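Local coordinates for protein truncated hemoglobin from geobacillus stearothermophilus (Geobacillus stearothermophilus, PDB 2BKM) that binds haem in a truncated globin fold and probably binds oxygen at the haem iron, at residues A[23-27]-A[88-92]; A[46-50]-A[62-66]. One frame throughout, in Å; residues are numbered along the deposited sequence.

Interaction 1 of 2, residues A[23-27]-A[88-92]. With HEM (protoporphyrin IX containing Fe), chain D; ACT (acetate ion), chain E; OXY (oxygen molecule), chain C.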
loop_
_atom_site.group_PDB
_atom_site.type_symbol
_atom_site.label_atom_id
_atom_site.label_comp_id
_atom_site.label_asym_id
_atom_site.label_seq_id
_atom_site.Cartn_x
_atom_site.Cartn_y
_atom_site.Cartn_z
ATOM N N PHE A 23 8.128 -3.537 -0.320
ATOM C CA PHE A 23 6.837 -4.027 0.086
ATOM C C PHE A 23 6.480 -5.356 -0.621
ATOM O O PHE A 23 6.062 -6.308 0.021
ATOM C CB PHE A 23 5.783 -2.950 -0.161
ATOM C CG PHE A 23 4.390 -3.388 0.219
ATOM C CD1 PHE A 23 3.432 -3.540 -0.775
ATOM C CD2 PHE A 23 4.046 -3.678 1.536
ATOM C CE1 PHE A 23 2.149 -3.938 -0.450
ATOM C CE2 PHE A 23 2.760 -4.089 1.872
ATOM C CZ PHE A 23 1.811 -4.219 0.885
ATOM N N TYR A 24 6.669 -5.384 -1.941
ATOM C CA TYR A 24 6.244 -6.596 -2.653
ATOM C C TYR A 24 7.149 -7.765 -2.392
ATOM O O TYR A 24 6.693 -8.923 -2.465
ATOM C CB TYR A 24 5.947 -6.364 -4.131
ATOM C CG TYR A 24 4.660 -5.619 -4.209
ATOM C CD1 TYR A 24 4.626 -4.280 -4.549
ATOM C CD2 TYR A 24 3.478 -6.250 -3.852
ATOM C CE1 TYR A 24 3.428 -3.585 -4.552
ATOM C CE2 TYR A 24 2.289 -5.581 -3.842
ATOM C CZ TYR A 24 2.268 -4.232 -4.192
ATOM O OH TYR A 24 1.084 -3.533 -4.178
ATOM N N ARG A 25 8.411 -7.501 -2.036
ATOM C CA ARG A 25 9.223 -8.631 -1.581
ATOM C C ARG A 25 8.644 -9.240 -0.296
ATOM O O ARG A 25 8.674 -10.461 -0.104
ATOM C CB ARG A 25 10.667 -8.213 -1.324
ATOM C CG ARG A 25 11.438 -7.914 -2.580
ATOM C CD ARG A 25 12.932 -7.836 -2.225
ATOM N NE ARG A 25 13.245 -6.689 -1.369
ATOM C CZ ARG A 25 13.586 -5.499 -1.852
ATOM N NH1 ARG A 25 13.867 -4.491 -1.030
ATOM N NH2 ARG A 25 13.644 -5.323 -3.171
ATOM N N ARG A 26 8.123 -8.393 0.600
ATOM C CA ARG A 26 7.530 -8.888 1.828
ATOM C C ARG A 26 6.210 -9.590 1.558
ATOM O O ARG A 26 5.915 -10.599 2.157
ATOM C CB ARG A 26 7.318 -7.745 2.823
ATOM C CG ARG A 26 8.566 -7.015 3.344
ATOM C CD ARG A 26 9.739 -7.880 3.749
ATOM N NE ARG A 26 10.645 -6.997 4.485
ATOM C CZ ARG A 26 10.972 -7.135 5.769
ATOM N NH1 ARG A 26 10.535 -8.162 6.498
ATOM N NH2 ARG A 26 11.771 -6.238 6.312
ATOM N N VAL A 27 5.399 -9.025 0.661
ATOM C CA VAL A 27 4.133 -9.624 0.333
ATOM C C VAL A 27 4.347 -10.997 -0.236
ATOM O O VAL A 27 3.635 -11.922 0.134
ATOM C CB VAL A 27 3.356 -8.733 -0.671
ATOM C CG1 VAL A 27 2.143 -9.472 -1.219
ATOM C CG2 VAL A 27 2.917 -7.413 0.012
ATOM N N TRP A 88 -0.971 -7.114 5.537
ATOM C CA TRP A 88 -0.574 -6.133 4.556
ATOM C C TRP A 88 0.133 -4.982 5.285
ATOM O O TRP A 88 1.200 -4.555 4.893
ATOM C CB TRP A 88 -1.845 -5.654 3.859
ATOM C CG TRP A 88 -1.659 -4.827 2.638
ATOM C CD1 TRP A 88 -1.812 -5.242 1.336
ATOM C CD2 TRP A 88 -1.322 -3.436 2.576
ATOM N NE1 TRP A 88 -1.608 -4.199 0.470
ATOM C CE2 TRP A 88 -1.317 -3.069 1.196
ATOM C CE3 TRP A 88 -1.090 -2.450 3.541
ATOM C CZ2 TRP A 88 -0.979 -1.784 0.764
ATOM C CZ3 TRP A 88 -0.767 -1.138 3.106
ATOM C CH2 TRP A 88 -0.741 -0.827 1.730
ATOM N N LEU A 89 -0.493 -4.510 6.366
ATOM C CA LEU A 89 0.104 -3.372 7.098
ATOM C C LEU A 89 1.439 -3.769 7.705
ATOM O O LEU A 89 2.346 -2.932 7.776
ATOM C CB LEU A 89 -0.865 -2.865 8.171
ATOM C CG LEU A 89 -2.057 -2.168 7.517
ATOM C CD1 LEU A 89 -3.114 -2.017 8.603
ATOM C CD2 LEU A 89 -1.647 -0.835 6.943
ATOM N N ALA A 90 1.560 -5.013 8.171
ATOM C CA ALA A 90 2.839 -5.428 8.761
ATOM C C ALA A 90 3.919 -5.479 7.698
ATOM O O ALA A 90 5.090 -5.110 7.948
ATOM C CB ALA A 90 2.676 -6.788 9.416
ATOM N N CYS A 91 3.559 -5.925 6.495
ATOM C CA CYS A 91 4.532 -5.862 5.387
ATOM C C CYS A 91 4.904 -4.458 5.079
ATOM O O CYS A 91 6.059 -4.191 4.787
ATOM C CB CYS A 91 4.002 -6.530 4.133
ATOM S SG CYS A 91 3.879 -8.357 4.316
ATOM N N MET A 92 3.926 -3.546 5.130
ATOM C CA MET A 92 4.210 -2.158 4.850
ATOM C C MET A 92 5.122 -1.531 5.892
ATOM O O MET A 92 6.088 -0.849 5.536
ATOM C CB MET A 92 2.909 -1.361 4.675
ATOM C CG MET A 92 3.176 0.042 4.311
ATOM S SD MET A 92 4.081 0.290 2.765
ATOM C CE MET A 92 2.786 -0.086 1.568
HETATM C CHA HEM D . -4.782 -4.735 -5.817
HETATM C CHB HEM D . -4.793 -7.338 -1.767
HETATM C CHC HEM D . -4.942 -3.206 0.763
HETATM C CHD HEM D . -3.890 -0.746 -3.223
HETATM C C1A HEM D . -4.730 -5.760 -4.915
HETATM C C2A HEM D . -4.701 -7.155 -5.299
HETATM C C3A HEM D . -4.704 -7.872 -4.177
HETATM C C4A HEM D . -4.743 -6.957 -3.066
HETATM C CMA HEM D . -4.660 -9.408 -4.079
HETATM C CAA HEM D . -4.643 -7.684 -6.743
HETATM C CBA HEM D . -3.272 -7.392 -7.324
HETATM C CGA HEM D . -3.209 -7.543 -8.831
HETATM O O1A HEM D . -4.196 -8.009 -9.491
HETATM O O2A HEM D . -2.164 -7.159 -9.417
HETATM C C1B HEM D . -4.884 -6.436 -0.747
HETATM C C2B HEM D . -5.067 -6.776 0.649
HETATM C C3B HEM D . -5.138 -5.636 1.328
HETATM C C4B HEM D . -4.987 -4.516 0.429
HETATM C CMB HEM D . -5.130 -8.201 1.239
HETATM C CAB HEM D . -5.317 -5.526 2.834
HETATM C CBB HEM D . -5.977 -4.513 3.409
HETATM C C1C HEM D . -4.579 -2.178 -0.080
HETATM C C2C HEM D . -4.237 -0.835 0.324
HETATM C C3C HEM D . -3.959 -0.187 -0.815
HETATM C C4C HEM D . -4.102 -1.093 -1.927
HETATM C CMC HEM D . -4.205 -0.277 1.778
HETATM C CAC HEM D . -3.484 1.261 -1.018
HETATM C CBC HEM D . -3.413 2.186 -0.071
HETATM C C1D HEM D . -4.073 -1.588 -4.274
HETATM C C2D HEM D . -4.011 -1.166 -5.651
HETATM C C3D HEM D . -4.301 -2.393 -6.438
HETATM C C4D HEM D . -4.552 -3.434 -5.473
HETATM C CMD HEM D . -3.673 0.237 -6.174
HETATM C CAD HEM D . -4.352 -2.500 -7.950
HETATM C CBD HEM D . -5.810 -2.397 -8.415
HETATM C CGD HEM D . -5.802 -2.662 -9.902
HETATM O O1D HEM D . -5.748 -3.861 -10.336
HETATM O O2D HEM D . -5.776 -1.643 -10.644
HETATM N NA HEM D . -4.760 -5.685 -3.539
HETATM N NB HEM D . -4.848 -5.058 -0.824
HETATM N NC HEM D . -4.465 -2.308 -1.443
HETATM N ND HEM D . -4.388 -2.933 -4.213
HETATM FE FE HEM D . -4.634 -3.989 -2.509
HETATM C C ACT E . -1.595 -4.199 -3.196
HETATM O O ACT E . -0.511 -4.285 -2.624
HETATM O OXT ACT E . -2.559 -4.042 -2.471
HETATM C CH3 ACT E . -1.722 -4.255 -4.671
HETATM O O1 OXY C . -2.789 -4.162 -1.845
HETATM O O2 OXY C . -1.957 -4.531 -2.604
#

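Interaction 2 of 2, residues A[46-50]-A[62-66]. Unlike the reference sequence in segment 46-50: H46 (reference Arg). With HEM (protoporphyrin IX containing Fe), chain D.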
loop_
_atom_site.group_PDB
_atom_site.type_symbol
_atom_site.label_atom_id
_atom_site.label_comp_id
_atom_site.label_asym_id
_atom_site.label_seq_id
_atom_site.Cartn_x
_atom_site.Cartn_y
_atom_site.Cartn_z
ATOM N N HIS A 46 3.730 -2.088 -10.305
ATOM C CA HIS A 46 3.605 -0.934 -11.162
ATOM C C HIS A 46 2.376 -0.127 -10.772
ATOM O O HIS A 46 2.423 1.072 -10.608
ATOM C CB HIS A 46 3.507 -1.416 -12.615
ATOM C CG HIS A 46 3.084 -0.369 -13.581
ATOM N ND1 HIS A 46 3.865 0.723 -13.894
ATOM C CD2 HIS A 46 1.964 -0.264 -14.335
ATOM C CE1 HIS A 46 3.240 1.462 -14.797
ATOM N NE2 HIS A 46 2.081 0.889 -15.072
ATOM N N LYS A 47 1.270 -0.822 -10.577
ATOM C CA LYS A 47 0.031 -0.137 -10.259
ATOM C C LYS A 47 0.114 0.526 -8.906
ATOM O O LYS A 47 -0.377 1.605 -8.728
ATOM C CB LYS A 47 -1.117 -1.132 -10.224
ATOM C CG LYS A 47 -1.556 -1.625 -11.596
ATOM C CD LYS A 47 -2.595 -2.728 -11.439
ATOM C CE LYS A 47 -3.186 -3.104 -12.782
ATOM N NZ LYS A 47 -4.197 -4.190 -12.591
ATOM N N GLN A 48 0.738 -0.150 -7.943
ATOM C CA GLN A 48 0.844 0.424 -6.615
ATOM C C GLN A 48 1.751 1.642 -6.591
ATOM O O GLN A 48 1.494 2.589 -5.864
ATOM C CB GLN A 48 1.400 -0.626 -5.664
ATOM C CG GLN A 48 1.344 -0.235 -4.184
ATOM C CD GLN A 48 -0.085 -0.170 -3.665
ATOM O OE1 GLN A 48 -0.562 -1.151 -3.054
ATOM N NE2 GLN A 48 -0.784 0.930 -3.918
ATOM N N LYS A 49 2.830 1.599 -7.356
ATOM C CA LYS A 49 3.659 2.795 -7.452
ATOM C C LYS A 49 2.835 3.970 -7.978
ATOM O O LYS A 49 2.883 5.083 -7.456
ATOM C CB LYS A 49 4.853 2.545 -8.344
ATOM C CG LYS A 49 5.700 3.786 -8.444
ATOM C CD LYS A 49 7.089 3.568 -8.972
ATOM C CE LYS A 49 8.073 4.567 -8.326
ATOM N NZ LYS A 49 7.671 6.012 -8.006
ATOM N N GLN A 50 2.045 3.708 -9.028
ATOM C CA GLN A 50 1.176 4.758 -9.567
ATOM C C GLN A 50 0.141 5.216 -8.552
ATOM O O GLN A 50 -0.069 6.409 -8.340
ATOM C CB GLN A 50 0.452 4.256 -10.817
ATOM C CG GLN A 50 1.398 3.976 -11.950
ATOM C CD GLN A 50 0.682 3.372 -13.105
ATOM O OE1 GLN A 50 -0.132 2.473 -12.941
ATOM N NE2 GLN A 50 0.955 3.879 -14.283
ATOM N N TYR A 62 -2.150 6.873 -11.430
ATOM C CA TYR A 62 -2.954 5.690 -11.451
ATOM C C TYR A 62 -4.217 5.903 -12.285
ATOM O O TYR A 62 -4.521 5.092 -13.155
ATOM C CB TYR A 62 -3.302 5.256 -10.006
ATOM C CG TYR A 62 -4.169 4.013 -9.983
ATOM C CD1 TYR A 62 -3.608 2.739 -9.885
ATOM C CD2 TYR A 62 -5.565 4.115 -10.143
ATOM C CE1 TYR A 62 -4.412 1.598 -9.892
ATOM C CE2 TYR A 62 -6.369 2.967 -10.153
ATOM C CZ TYR A 62 -5.797 1.734 -10.021
ATOM O OH TYR A 62 -6.614 0.638 -10.069
ATOM N N THR A 63 -4.911 7.004 -12.028
ATOM C CA THR A 63 -6.144 7.281 -12.770
ATOM C C THR A 63 -5.844 7.337 -14.266
ATOM O O THR A 63 -6.599 6.786 -15.075
ATOM C CB THR A 63 -6.783 8.538 -12.282
ATOM O OG1 THR A 63 -7.316 8.289 -10.971
ATOM C CG2 THR A 63 -7.956 8.931 -13.192
ATOM N N ALA A 64 -4.729 7.962 -14.607
ATOM C CA ALA A 64 -4.360 8.164 -16.018
ATOM C C ALA A 64 -4.306 6.839 -16.743
ATOM O O ALA A 64 -4.715 6.727 -17.889
ATOM C CB ALA A 64 -3.027 8.888 -16.130
ATOM N N GLU A 65 -3.802 5.809 -16.083
ATOM C CA GLU A 65 -3.686 4.536 -16.748
ATOM C C GLU A 65 -4.823 3.573 -16.481
ATOM O O GLU A 65 -5.126 2.735 -17.340
ATOM C CB GLU A 65 -2.331 3.892 -16.423
ATOM C CG GLU A 65 -2.048 2.643 -17.233
ATOM C CD GLU A 65 -0.702 2.006 -16.893
ATOM O OE1 GLU A 65 0.250 2.737 -16.558
ATOM O OE2 GLU A 65 -0.614 0.763 -17.005
ATOM N N HIS A 66 -5.424 3.615 -15.293
ATOM C CA HIS A 66 -6.367 2.577 -14.912
ATOM C C HIS A 66 -7.761 3.088 -14.573
ATOM O O HIS A 66 -8.640 2.282 -14.291
ATOM C CB HIS A 66 -5.821 1.808 -13.698
ATOM C CG HIS A 66 -4.398 1.400 -13.861
ATOM N ND1 HIS A 66 -4.013 0.342 -14.656
ATOM C CD2 HIS A 66 -3.253 1.937 -13.374
ATOM C CE1 HIS A 66 -2.698 0.230 -14.632
ATOM N NE2 HIS A 66 -2.213 1.197 -13.871
HETATM C CHA HEM D . -4.782 -4.735 -5.817
HETATM C CHB HEM D . -4.793 -7.338 -1.767
HETATM C CHC HEM D . -4.942 -3.206 0.763
HETATM C CHD HEM D . -3.890 -0.746 -3.223
HETATM C C1A HEM D . -4.730 -5.760 -4.915
HETATM C C2A HEM D . -4.701 -7.155 -5.299
HETATM C C3A HEM D . -4.704 -7.872 -4.177
HETATM C C4A HEM D . -4.743 -6.957 -3.066
HETATM C CMA HEM D . -4.660 -9.408 -4.079
HETATM C CAA HEM D . -4.643 -7.684 -6.743
HETATM C CBA HEM D . -3.272 -7.392 -7.324
HETATM C CGA HEM D . -3.209 -7.543 -8.831
HETATM O O1A HEM D . -4.196 -8.009 -9.491
HETATM O O2A HEM D . -2.164 -7.159 -9.417
HETATM C C1B HEM D . -4.884 -6.436 -0.747
HETATM C C2B HEM D . -5.067 -6.776 0.649
HETATM C C3B HEM D . -5.138 -5.636 1.328
HETATM C C4B HEM D . -4.987 -4.516 0.429
HETATM C CMB HEM D . -5.130 -8.201 1.239
HETATM C CAB HEM D . -5.317 -5.526 2.834
HETATM C CBB HEM D . -5.977 -4.513 3.409
HETATM C C1C HEM D . -4.579 -2.178 -0.080
HETATM C C2C HEM D . -4.237 -0.835 0.324
HETATM C C3C HEM D . -3.959 -0.187 -0.815
HETATM C C4C HEM D . -4.102 -1.093 -1.927
HETATM C CMC HEM D . -4.205 -0.277 1.778
HETATM C CAC HEM D . -3.484 1.261 -1.018
HETATM C CBC HEM D . -3.413 2.186 -0.071
HETATM C C1D HEM D . -4.073 -1.588 -4.274
HETATM C C2D HEM D . -4.011 -1.166 -5.651
HETATM C C3D HEM D . -4.301 -2.393 -6.438
HETATM C C4D HEM D . -4.552 -3.434 -5.473
HETATM C CMD HEM D . -3.673 0.237 -6.174
HETATM C CAD HEM D . -4.352 -2.500 -7.950
HETATM C CBD HEM D . -5.810 -2.397 -8.415
HETATM C CGD HEM D . -5.802 -2.662 -9.902
HETATM O O1D HEM D . -5.748 -3.861 -10.336
HETATM O O2D HEM D . -5.776 -1.643 -10.644
HETATM N NA HEM D . -4.760 -5.685 -3.539
HETATM N NB HEM D . -4.848 -5.058 -0.824
HETATM N NC HEM D . -4.465 -2.308 -1.443
HETATM N ND HEM D . -4.388 -2.933 -4.213
HETATM FE FE HEM D . -4.634 -3.989 -2.509
#

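Interaction 1 of 2, residues A[23-27]-A[88-92]
F23 sets its ring edge against one face of the W88 indole. F23 CZ lies 3.3 Å from W88 CE2, and the two planes make 61°, an edge-to-face pair. M92 packs on F23 from above. Its CE stands 3.9 Å from the ring centroid of F23, a CH-pi contact. In this Met-aromatic pair the methyl, not SD, lies over the face, because the chain folds at chi2 (60°) and chi3. V27 CG2 covers the opposite face, off centre. C91 CB meets F23 CE2 at 3.6 Å. The R26 chain packs on C91 only near its root; its guanidinium turns away to E98.

The other face of W88 lies against the haem, with W88 CD1 3.3 Å from HEM C3B. An oxygen molecule and an acetate share one place on the iron and must be alternatives; W88 NE1 can donate to either. With oxygen there, W88 NE1 points almost straight (173°) at OXY O2, 3.1 Å away, and also reaches the iron-bound O1. Y24 OH bonds to acetate O, though that distance is doubtfully short. A leucine at W88 would probably leave the iron-bound ligand without its N-H donor and the F23 edge without a face to meet. A tyrosine on helix 12-29 and a tryptophan on helix 82-98 around the distal ligand are typical of group II truncated haemoglobins.

Interaction 2 of 2, residues A[46-50]-A[62-66]
Q50 uses both ends of its amide to grip helix 61-66. Its OE1 accepts from H66 NE2 at 2.6 Å, and the bond lies in the carbonyl plane and in the imidazole plane. Q50 NE2 donates to E65 OE1, also at 2.6 Å, and comes down on the carboxylate 46° out of its plane. The two bonds fix the rotation of the amide. Q50 gets there with an extended chain, its CG set opposite its carbonyl carbon (chi1 -65°). The amide stands steeply to both partners.

E65 OE1 takes a second bond from H46 NE2 at 3.0 Å. This one arrives on the syn side, from the same face as Q50 NE2, and in the H46 ring plane. A weak bond joins H46 NE2 to E65 OE2. E65 is stretched out, CG placed trans to its own main-chain N (chi1 -172°), and comes toward H46 from the opposite direction, its carboxylate turned against the imidazole. H46 differs from the reference sequence, which has arginine.

Nearer the haem, Y62 CB rests on Q50 C at 3.7 Å, and the ring edge passes K47 O. H66 CD2 lies over one face of the Y62 ring. K47 runs straight past H66, with K47 CG 3.7 Å from H66 NE2, and K47 NZ bonds HEM O1D at 2.8 Å. Y62 OH bonds O2D of the same propionate, at a doubtfully short distance. The contact thus docks short helix 61-66 on helix 42-55 at the haem edge, where T63 also bonds Q54 and H66 O is weakly bonded to R74 of helix 71-75.

Overall arrangement
From the N terminus, helix 12-29 supplies the first half of interaction 1. The chain then enters helix 42-55, turns, and comes back through helix 61-66. Interaction 2 closes this short loop, with 11 residues between its segments. Helix 71-75 follows, and helix 82-98 returns to helix 12-29, so interaction 1 closes a loop of 60 residues. Interaction 2 is nested inside it; the two do not cross. Their centres are about 18 Å apart, on opposite sides of the chain's centre. Both touch the haem: 23-27/88-92 at the distal ligand, 46-50/62-66 at a propionate. Q48, on segment 46-50, links the two loosely: Q48 OE1 is 3.1 Å from Y24 OH, a weak hydrogen bond.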